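Local coordinates for DNA mismatch repair protein MutS (Thermus aquaticus, PDB 1EWQ), which binds mismatched and damaged DNA in mismatch repair, possibly carrying out the recognition step, and has a weak ATPase activity, at residues A336-E340 against L341-S345; P377-E380 against E381-A385; R507-A510 against K511-A514. One frame throughout, in Å; residues are numbered along the deposited sequence.

Contact 1: A336-E340 against L341-S345; sequences ATRLE and LGRAS
Leu341 and Arg343 turn their amides back onto the last turn of helix 332-340, and a set of backbone bonds joins the two segments. Leu341 N still makes a helical bond to Thr337 O, at 2.9 Å. Beyond it the pattern changes: Arg343 N reaches Arg338 O at 2.9 Å, while Gly342 N bonds to Leu339 O at 3.1 Å, from well above the carbonyl plane. Ala344 N adds a weak bond to Arg338 O, which therefore receives two amides.

The apolar contacts flank this backbone core. Leu339 CD2 lies 3.5 Å from Ala344 CB, and Leu339 also touches Arg507 and Ala510 of helix 479-511. Thr337 and Leu341 run side by side in the same direction, with CG2 of Thr337 3.8 Å from CD1 of Leu341. The threonine methyl is placed for this by standing anti to its own nitrogen, while OG1 bonds to Ser151 O.

Among the charged side chains, Arg338 and Arg343 cross at about a right angle. Arg343 CB lies over one face of the Arg338 guanidinium, toward its rim, and the two guanidinium planes are 73° apart. Arg343 NH2 bonds to Gln232 O. Arg338 NE is held by a salt bridge to Asp348, whose OD2 also accepts Ser345 N at the start of the next helix. Glu340 pairs through OE1 with Arg518 of helix 514-540.

Gly342, with its positive phi of 69°, and the paired bonds from Gly342 and Arg343 form a Schellman motif, which ends helix 332-340 just before Ser345 N-caps helix 346-366.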
ATOM      1  N   ALA C 336      31.399  12.935  -2.623  1.00 27.50           N
ATOM      2  CA  ALA C 336      32.678  12.629  -3.250  1.00 27.52           C
ATOM      3  C   ALA C 336      32.466  11.795  -4.519  1.00 27.61           C
ATOM      4  O   ALA C 336      33.074  12.066  -5.561  1.00 27.10           O
ATOM      5  CB  ALA C 336      33.565  11.871  -2.268  1.00 27.78           C
ATOM      6  N   THR C 337      31.592  10.793  -4.413  1.00 27.32           N
ATOM      7  CA  THR C 337      31.266   9.895  -5.520  1.00 27.38           C
ATOM      8  C   THR C 337      30.655  10.650  -6.699  1.00 28.00           C
ATOM      9  O   THR C 337      31.013  10.404  -7.856  1.00 27.90           O
ATOM     10  CB  THR C 337      30.272   8.783  -5.079  1.00 27.04           C
ATOM     11  OG1 THR C 337      30.826   8.044  -3.981  1.00 26.06           O
ATOM     12  CG2 THR C 337      29.989   7.825  -6.233  1.00 26.85           C
ATOM     13  N   ARG C 338      29.725  11.559  -6.415  1.00 28.33           N
ATOM     14  CA  ARG C 338      29.106  12.331  -7.484  1.00 28.85           C
ATOM     15  C   ARG C 338      30.172  13.213  -8.132  1.00 29.06           C
ATOM     16  O   ARG C 338      30.181  13.397  -9.350  1.00 29.04           O
ATOM     17  CB  ARG C 338      27.949  13.183  -6.944  1.00 29.63           C
ATOM     18  CG  ARG C 338      26.729  12.356  -6.543  1.00 31.09           C
ATOM     19  CD  ARG C 338      25.578  13.202  -6.021  1.00 32.31           C
ATOM     20  NE  ARG C 338      24.941  14.017  -7.050  1.00 34.57           N
ATOM     21  CZ  ARG C 338      24.234  13.545  -8.082  1.00 35.82           C
ATOM     22  NH1 ARG C 338      24.058  12.237  -8.254  1.00 36.21           N
ATOM     23  NH2 ARG C 338      23.682  14.395  -8.946  1.00 36.83           N
ATOM     24  N   LEU C 339      31.074  13.752  -7.315  1.00 28.89           N
ATOM     25  CA  LEU C 339      32.156  14.577  -7.827  1.00 29.23           C
ATOM     26  C   LEU C 339      33.025  13.750  -8.771  1.00 29.65           C
ATOM     27  O   LEU C 339      33.289  14.161  -9.901  1.00 29.37           O
ATOM     28  CB  LEU C 339      33.020  15.122  -6.680  1.00 28.26           C
ATOM     29  CG  LEU C 339      32.538  16.395  -5.967  1.00 28.32           C
ATOM     30  CD1 LEU C 339      33.331  16.627  -4.695  1.00 27.70           C
ATOM     31  CD2 LEU C 339      32.672  17.585  -6.920  1.00 27.96           C
ATOM     32  N   GLU C 340      33.461  12.581  -8.299  1.00 30.29           N
ATOM     33  CA  GLU C 340      34.324  11.705  -9.090  1.00 31.09           C
ATOM     34  C   GLU C 340      33.662  11.249 -10.386  1.00 31.39           C
ATOM     35  O   GLU C 340      34.344  11.049 -11.390  1.00 31.67           O
ATOM     36  CB  GLU C 340      34.740  10.463  -8.278  1.00 31.27           C
ATOM     37  CG  GLU C 340      35.526  10.764  -7.007  1.00 32.03           C
ATOM     38  CD  GLU C 340      35.612   9.572  -6.063  1.00 32.20           C
ATOM     39  OE1 GLU C 340      34.729   8.690  -6.128  1.00 32.10           O
ATOM     40  OE2 GLU C 340      36.549   9.525  -5.240  1.00 32.94           O
ATOM     41  N   LEU C 341      32.342  11.081 -10.361  1.00 31.56           N
ATOM     42  CA  LEU C 341      31.597  10.633 -11.532  1.00 32.10           C
ATOM     43  C   LEU C 341      31.152  11.763 -12.460  1.00 32.31           C
ATOM     44  O   LEU C 341      30.454  11.518 -13.436  1.00 32.27           O
ATOM     45  CB  LEU C 341      30.363   9.826 -11.095  1.00 32.37           C
ATOM     46  CG  LEU C 341      30.645   8.438 -10.513  1.00 32.82           C
ATOM     47  CD1 LEU C 341      29.371   7.806  -9.966  1.00 32.56           C
ATOM     48  CD2 LEU C 341      31.257   7.571 -11.597  1.00 32.79           C
ATOM     49  N   GLY C 342      31.541  12.996 -12.147  1.00 32.46           N
ATOM     50  CA  GLY C 342      31.161  14.124 -12.981  1.00 32.66           C
ATOM     51  C   GLY C 342      29.683  14.485 -12.964  1.00 32.98           C
ATOM     52  O   GLY C 342      29.165  15.031 -13.945  1.00 32.95           O
ATOM     53  N   ARG C 343      29.003  14.189 -11.853  1.00 32.89           N
ATOM     54  CA  ARG C 343      27.589  14.495 -11.698  1.00 32.69           C
ATOM     55  C   ARG C 343      27.291  15.579 -10.663  1.00 32.51           C
ATOM     56  O   ARG C 343      26.148  16.019 -10.552  1.00 32.80           O
ATOM     57  CB  ARG C 343      26.815  13.258 -11.278  1.00 33.31           C
ATOM     58  CG  ARG C 343      26.820  12.130 -12.251  1.00 34.28           C
ATOM     59  CD  ARG C 343      25.842  11.093 -11.771  1.00 35.03           C
ATOM     60  NE  ARG C 343      25.766   9.941 -12.658  1.00 36.08           N
ATOM     61  CZ  ARG C 343      24.629   9.316 -12.932  1.00 36.57           C
ATOM     62  NH1 ARG C 343      23.502   9.753 -12.384  1.00 36.56           N
ATOM     63  NH2 ARG C 343      24.618   8.261 -13.741  1.00 37.02           N
ATOM     64  N   ALA C 344      28.293  15.984  -9.889  1.00 31.62           N
ATOM     65  CA  ALA C 344      28.094  17.001  -8.866  1.00 31.24           C
ATOM     66  C   ALA C 344      27.388  18.249  -9.405  1.00 31.25           C
ATOM     67  O   ALA C 344      27.783  18.812 -10.430  1.00 31.00           O
ATOM     68  CB  ALA C 344      29.421  17.381  -8.249  1.00 31.12           C
ATOM     69  N   SER C 345      26.353  18.674  -8.683  1.00 30.81           N
ATOM     70  CA  SER C 345      25.532  19.827  -9.039  1.00 30.53           C
ATOM     71  C   SER C 345      25.925  21.103  -8.306  1.00 30.55           C
ATOM     72  O   SER C 345      26.659  21.076  -7.321  1.00 30.62           O
ATOM     73  CB  SER C 345      24.072  19.535  -8.697  1.00 30.37           C
ATOM     74  OG  SER C 345      23.893  19.562  -7.287  1.00 29.83           O
TER

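Contact 2: P377-E380 against E381-A385; sequences PLKE and ELEAA
Lys379 and Glu383, one helical turn apart, lie side by side and point the same way. The lysine leaves the backbone with CG anti to N (chi1 -173°), then bends at chi3 and chi4, folding its end round one carboxylate oxygen. OE2 of Glu383 consequently lies against the CG-to-CE part of the lysine chain, though the shortness of that fit is doubtful, and stands 3.5 Å from Lys379 NZ in a salt bridge. The ammonium also makes a weak hydrogen bond to Ser376 O.

Regular bonds from Glu381, Leu382, Glu383 and Ala384 to the carbonyls four residues earlier mark this as an ordinary alpha-helix, 376-385, a short element of MutS domain III. The helix lies against 346-366 and 479-511, and its buried side carries Leu378 and Leu382.

These two leucines differ in their first torsion. Leu378 CG is anti to N (chi1 -161°), whereas Leu382 CG sits beside N (chi1 -74°), and the chains cross at a slant. The result is close: Leu378 CD2 is 3.5 Å from Leu382 CG, tighter than usual van der Waals contact, and 3.7 Å from Leu382 CD1. Glu381 lays its CG 3.3 Å from Pro377 O and extends beyond it, taking OE2 to a salt bridge with Arg509.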
ATOM      1  N   PRO C 377      41.585  25.457   2.019  1.00 41.34           N
ATOM      2  CA  PRO C 377      41.811  26.066   0.703  1.00 41.25           C
ATOM      3  C   PRO C 377      40.659  25.848  -0.293  1.00 41.13           C
ATOM      4  O   PRO C 377      40.340  26.743  -1.074  1.00 40.78           O
ATOM      5  CB  PRO C 377      43.141  25.444   0.251  1.00 41.20           C
ATOM      6  CG  PRO C 377      43.232  24.177   1.033  1.00 41.64           C
ATOM      7  CD  PRO C 377      42.684  24.547   2.377  1.00 41.29           C
ATOM      8  N   LEU C 378      40.032  24.675  -0.253  1.00 41.08           N
ATOM      9  CA  LEU C 378      38.908  24.363  -1.141  1.00 41.24           C
ATOM     10  C   LEU C 378      37.696  25.179  -0.676  1.00 41.52           C
ATOM     11  O   LEU C 378      36.925  25.713  -1.480  1.00 41.14           O
ATOM     12  CB  LEU C 378      38.570  22.868  -1.061  1.00 41.20           C
ATOM     13  CG  LEU C 378      37.743  22.196  -2.170  1.00 41.32           C
ATOM     14  CD1 LEU C 378      37.061  20.963  -1.600  1.00 40.83           C
ATOM     15  CD2 LEU C 378      36.702  23.138  -2.723  1.00 41.62           C
ATOM     16  N   LYS C 379      37.546  25.262   0.642  1.00 42.06           N
ATOM     17  CA  LYS C 379      36.459  25.996   1.275  1.00 42.31           C
ATOM     18  C   LYS C 379      36.477  27.454   0.817  1.00 42.65           C
ATOM     19  O   LYS C 379      35.452  28.014   0.432  1.00 42.44           O
ATOM     20  CB  LYS C 379      36.627  25.924   2.796  1.00 42.35           C
ATOM     21  CG  LYS C 379      35.474  26.496   3.601  1.00 42.63           C
ATOM     22  CD  LYS C 379      35.796  26.504   5.095  1.00 42.97           C
ATOM     23  CE  LYS C 379      36.608  27.726   5.518  1.00 43.38           C
ATOM     24  NZ  LYS C 379      37.914  27.881   4.815  1.00 43.51           N
ATOM     25  N   GLU C 380      37.658  28.060   0.855  1.00 43.31           N
ATOM     26  CA  GLU C 380      37.822  29.454   0.465  1.00 44.05           C
ATOM     27  C   GLU C 380      37.470  29.698  -0.997  1.00 44.18           C
ATOM     28  O   GLU C 380      36.810  30.691  -1.317  1.00 44.23           O
ATOM     29  CB  GLU C 380      39.261  29.911   0.728  1.00 44.66           C
ATOM     30  CG  GLU C 380      39.694  29.798   2.182  1.00 45.56           C
ATOM     31  CD  GLU C 380      41.153  30.161   2.381  1.00 46.27           C
ATOM     32  OE1 GLU C 380      42.004  29.681   1.594  1.00 46.76           O
ATOM     33  OE2 GLU C 380      41.452  30.919   3.329  1.00 46.36           O
ATOM     34  N   GLU C 381      37.920  28.809  -1.882  1.00 44.06           N
ATOM     35  CA  GLU C 381      37.626  28.954  -3.306  1.00 44.12           C
ATOM     36  C   GLU C 381      36.118  28.865  -3.514  1.00 43.66           C
ATOM     37  O   GLU C 381      35.552  29.617  -4.306  1.00 43.55           O
ATOM     38  CB  GLU C 381      38.319  27.865  -4.136  1.00 44.76           C
ATOM     39  CG  GLU C 381      39.846  27.899  -4.126  1.00 45.82           C
ATOM     40  CD  GLU C 381      40.454  27.043  -5.239  1.00 46.62           C
ATOM     41  OE1 GLU C 381      40.313  27.434  -6.420  1.00 47.19           O
ATOM     42  OE2 GLU C 381      41.056  25.980  -4.941  1.00 46.78           O
ATOM     43  N   LEU C 382      35.473  27.948  -2.797  1.00 43.16           N
ATOM     44  CA  LEU C 382      34.030  27.779  -2.902  1.00 42.91           C
ATOM     45  C   LEU C 382      33.343  29.035  -2.384  1.00 43.11           C
ATOM     46  O   LEU C 382      32.438  29.573  -3.029  1.00 42.92           O
ATOM     47  CB  LEU C 382      33.563  26.554  -2.103  1.00 42.53           C
ATOM     48  CG  LEU C 382      33.862  25.168  -2.688  1.00 42.20           C
ATOM     49  CD1 LEU C 382      33.286  24.085  -1.792  1.00 41.87           C
ATOM     50  CD2 LEU C 382      33.257  25.061  -4.076  1.00 42.15           C
ATOM     51  N   GLU C 383      33.789  29.505  -1.222  1.00 43.37           N
ATOM     52  CA  GLU C 383      33.230  30.709  -0.614  1.00 43.66           C
ATOM     53  C   GLU C 383      33.361  31.918  -1.540  1.00 43.64           C
ATOM     54  O   GLU C 383      32.468  32.762  -1.602  1.00 43.60           O
ATOM     55  CB  GLU C 383      33.943  31.015   0.709  1.00 43.82           C
ATOM     56  CG  GLU C 383      33.544  30.121   1.874  1.00 44.70           C
ATOM     57  CD  GLU C 383      34.400  30.356   3.109  1.00 45.05           C
ATOM     58  OE1 GLU C 383      34.406  31.485   3.640  1.00 45.21           O
ATOM     59  OE2 GLU C 383      35.080  29.407   3.547  1.00 45.74           O
ATOM     60  N   ALA C 384      34.484  31.995  -2.247  1.00 43.77           N
ATOM     61  CA  ALA C 384      34.763  33.102  -3.158  1.00 43.77           C
ATOM     62  C   ALA C 384      34.125  32.935  -4.531  1.00 43.92           C
ATOM     63  O   ALA C 384      34.004  33.900  -5.283  1.00 43.82           O
ATOM     64  CB  ALA C 384      36.263  33.260  -3.319  1.00 43.86           C
ATOM     65  N   ALA C 385      33.720  31.713  -4.861  1.00 43.82           N
ATOM     66  CA  ALA C 385      33.128  31.450  -6.162  1.00 43.74           C
ATOM     67  C   ALA C 385      31.606  31.453  -6.213  1.00 43.67           C
ATOM     68  O   ALA C 385      31.015  32.000  -7.144  1.00 43.76           O
ATOM     69  CB  ALA C 385      33.647  30.126  -6.701  1.00 43.71           C
TER

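Contact 3: R507-A510 against K511-A514; sequences RERA and KRQA
With CG anti to N (chi1 -177°) and a bend at chi2, Glu508 turns its chain toward Arg512, whose CG lies beside N (chi1 -76°) and whose chain runs straight to NE. Crossing at about a right angle, they bring Glu508 CG over the centre of one guanidinium face, 3.7 Å above it. Glu508 OE2 forms a long salt bridge of 3.8 Å to Arg512 NE, but stands well out of the guanidinium plane, with no N-H aimed at it.

The other carboxylate oxygen serves Lys511. Water 1 donates to Glu508 OE1 at 2.6 Å and accepts from Lys511 NZ at 2.6 Å, linking groups too far apart for a direct bridge. These groups lie at the end of helix 479-511, where a type I turn from Lys511 to Ala514 leads, through Gln513 at the N-cap position, into helix 514-540. With an alanine at Glu508, Arg512 is likely to lose its nearby counter-charge and the carbon over its guanidinium face, and Lys511 its water-linked partner.

Arg509 also brings a like charge unusually close: Arg512 NH1 lies 3.0 Å from Arg509 NH2, at the edge of the Arg509 guanidinium. A carboxylate of helix 376-385 on Arg509 NH1 probably eases this. Water 2 bridges backbone and side chain, donating to Arg509 O at 2.7 Å and accepting from Gln513 NE2 at 3.0 Å.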
ATOM      1  N   ARG C 507      33.962  23.114  -9.931  1.00 34.84           N
ATOM      2  CA  ARG C 507      33.609  21.737  -9.611  1.00 35.09           C
ATOM      3  C   ARG C 507      34.858  20.863  -9.674  1.00 35.45           C
ATOM      4  O   ARG C 507      35.090  20.030  -8.797  1.00 35.05           O
ATOM      5  CB  ARG C 507      32.566  21.223 -10.598  1.00 34.93           C
ATOM      6  CG  ARG C 507      32.161  19.775 -10.378  1.00 34.63           C
ATOM      7  CD  ARG C 507      31.896  19.117 -11.720  1.00 34.50           C
ATOM      8  NE  ARG C 507      30.489  18.897 -11.984  1.00 34.42           N
ATOM      9  CZ  ARG C 507      30.013  18.480 -13.154  1.00 34.62           C
ATOM     10  NH1 ARG C 507      30.840  18.248 -14.169  1.00 34.42           N
ATOM     11  NH2 ARG C 507      28.712  18.276 -13.305  1.00 34.27           N
ATOM     12  N   GLU C 508      35.657  21.063 -10.718  1.00 35.82           N
ATOM     13  CA  GLU C 508      36.893  20.305 -10.889  1.00 36.56           C
ATOM     14  C   GLU C 508      37.833  20.550  -9.704  1.00 36.57           C
ATOM     15  O   GLU C 508      38.545  19.647  -9.281  1.00 36.68           O
ATOM     16  CB  GLU C 508      37.574  20.709 -12.199  1.00 37.09           C
ATOM     17  CG  GLU C 508      38.837  19.937 -12.529  1.00 37.99           C
ATOM     18  CD  GLU C 508      38.589  18.450 -12.694  1.00 38.56           C
ATOM     19  OE1 GLU C 508      37.586  18.076 -13.344  1.00 38.88           O
ATOM     20  OE2 GLU C 508      39.406  17.654 -12.181  1.00 39.37           O
ATOM     21  N   ARG C 509      37.832  21.769  -9.174  1.00 36.68           N
ATOM     22  CA  ARG C 509      38.672  22.101  -8.024  1.00 36.97           C
ATOM     23  C   ARG C 509      38.246  21.225  -6.845  1.00 36.53           C
ATOM     24  O   ARG C 509      39.085  20.729  -6.082  1.00 36.49           O
ATOM     25  CB  ARG C 509      38.512  23.579  -7.631  1.00 37.88           C
ATOM     26  CG  ARG C 509      39.112  24.603  -8.605  1.00 39.42           C
ATOM     27  CD  ARG C 509      40.584  24.895  -8.299  1.00 40.90           C
ATOM     28  NE  ARG C 509      41.447  23.745  -8.570  1.00 42.10           N
ATOM     29  CZ  ARG C 509      42.593  23.497  -7.935  1.00 42.61           C
ATOM     30  NH1 ARG C 509      43.028  24.319  -6.981  1.00 42.61           N
ATOM     31  NH2 ARG C 509      43.300  22.415  -8.248  1.00 42.68           N
ATOM     32  N   ALA C 510      36.938  21.043  -6.701  1.00 35.47           N
ATOM     33  CA  ALA C 510      36.391  20.236  -5.620  1.00 35.08           C
ATOM     34  C   ALA C 510      36.686  18.766  -5.864  1.00 34.62           C
ATOM     35  O   ALA C 510      37.061  18.037  -4.941  1.00 34.09           O
ATOM     36  CB  ALA C 510      34.876  20.449  -5.506  1.00 34.69           C
ATOM     37  N   LYS C 511      36.519  18.344  -7.112  1.00 34.57           N
ATOM     38  CA  LYS C 511      36.754  16.960  -7.484  1.00 34.92           C
ATOM     39  C   LYS C 511      38.169  16.478  -7.133  1.00 35.14           C
ATOM     40  O   LYS C 511      38.363  15.316  -6.767  1.00 34.97           O
ATOM     41  CB  LYS C 511      36.479  16.777  -8.976  1.00 35.35           C
ATOM     42  CG  LYS C 511      36.714  15.368  -9.487  1.00 36.26           C
ATOM     43  CD  LYS C 511      36.437  15.254 -10.984  1.00 36.65           C
ATOM     44  CE  LYS C 511      36.825  13.879 -11.510  1.00 37.10           C
ATOM     45  NZ  LYS C 511      36.407  13.666 -12.931  1.00 37.89           N
ATOM     46  N   ARG C 512      39.155  17.367  -7.220  1.00 34.91           N
ATOM     47  CA  ARG C 512      40.523  16.986  -6.902  1.00 35.24           C
ATOM     48  C   ARG C 512      40.712  16.616  -5.434  1.00 34.69           C
ATOM     49  O   ARG C 512      41.687  15.960  -5.079  1.00 34.30           O
ATOM     50  CB  ARG C 512      41.477  18.109  -7.297  1.00 36.29           C
ATOM     51  CG  ARG C 512      41.707  18.146  -8.794  1.00 38.04           C
ATOM     52  CD  ARG C 512      42.306  19.453  -9.265  1.00 39.43           C
ATOM     53  NE  ARG C 512      42.462  19.434 -10.719  1.00 41.28           N
ATOM     54  CZ  ARG C 512      42.394  20.513 -11.494  1.00 41.93           C
ATOM     55  NH1 ARG C 512      42.171  21.708 -10.950  1.00 42.31           N
ATOM     56  NH2 ARG C 512      42.546  20.394 -12.809  1.00 42.02           N
ATOM     57  N   GLN C 513      39.770  17.024  -4.591  1.00 33.98           N
ATOM     58  CA  GLN C 513      39.832  16.719  -3.167  1.00 33.57           C
ATOM     59  C   GLN C 513      38.889  15.576  -2.798  1.00 32.68           C
ATOM     60  O   GLN C 513      38.619  15.345  -1.619  1.00 32.52           O
ATOM     61  CB  GLN C 513      39.458  17.949  -2.338  1.00 34.56           C
ATOM     62  CG  GLN C 513      40.394  19.140  -2.514  1.00 35.97           C
ATOM     63  CD  GLN C 513      41.848  18.757  -2.348  1.00 36.77           C
ATOM     64  OE1 GLN C 513      42.205  18.050  -1.404  1.00 37.66           O
ATOM     65  NE2 GLN C 513      42.696  19.215  -3.263  1.00 36.52           N
ATOM     66  N   ALA C 514      38.392  14.865  -3.802  1.00 31.69           N
ATOM     67  CA  ALA C 514      37.462  13.759  -3.567  1.00 31.31           C
ATOM     68  C   ALA C 514      37.935  12.783  -2.480  1.00 31.01           C
ATOM     69  O   ALA C 514      37.170  12.395  -1.606  1.00 30.56           O
ATOM     70  CB  ALA C 514      37.207  13.005  -4.874  1.00 30.69           C
TER
HETATM   71  O   HOH W   1      37.981  15.564 -13.862  1.00 49.50           O
HETATM   72  O   HOH W   2      41.570  21.246  -5.201  1.00 38.35           O

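Overall arrangement
All three contacts fall within MutS domain III and follow one another along the chain as 336-345, 377-385 and 507-514. Contact 3 joins the other two: its centre is 9 Å from that of contact 1 and 11 Å from that of contact 2, whereas contacts 1 and 2 have centres 18 Å apart and do not touch. Arg507 reaches the backbone of Ala344, and a salt bridge joins contacts 2 and 3. Contacts 1 and 3 are both junctions between successive helices, while contact 2 lies along the single helix 376-385. Segments remote in sequence thus meet about the end of helix 479-511, their nearest atoms about 20, 26 and 19 Å from the bound DNA.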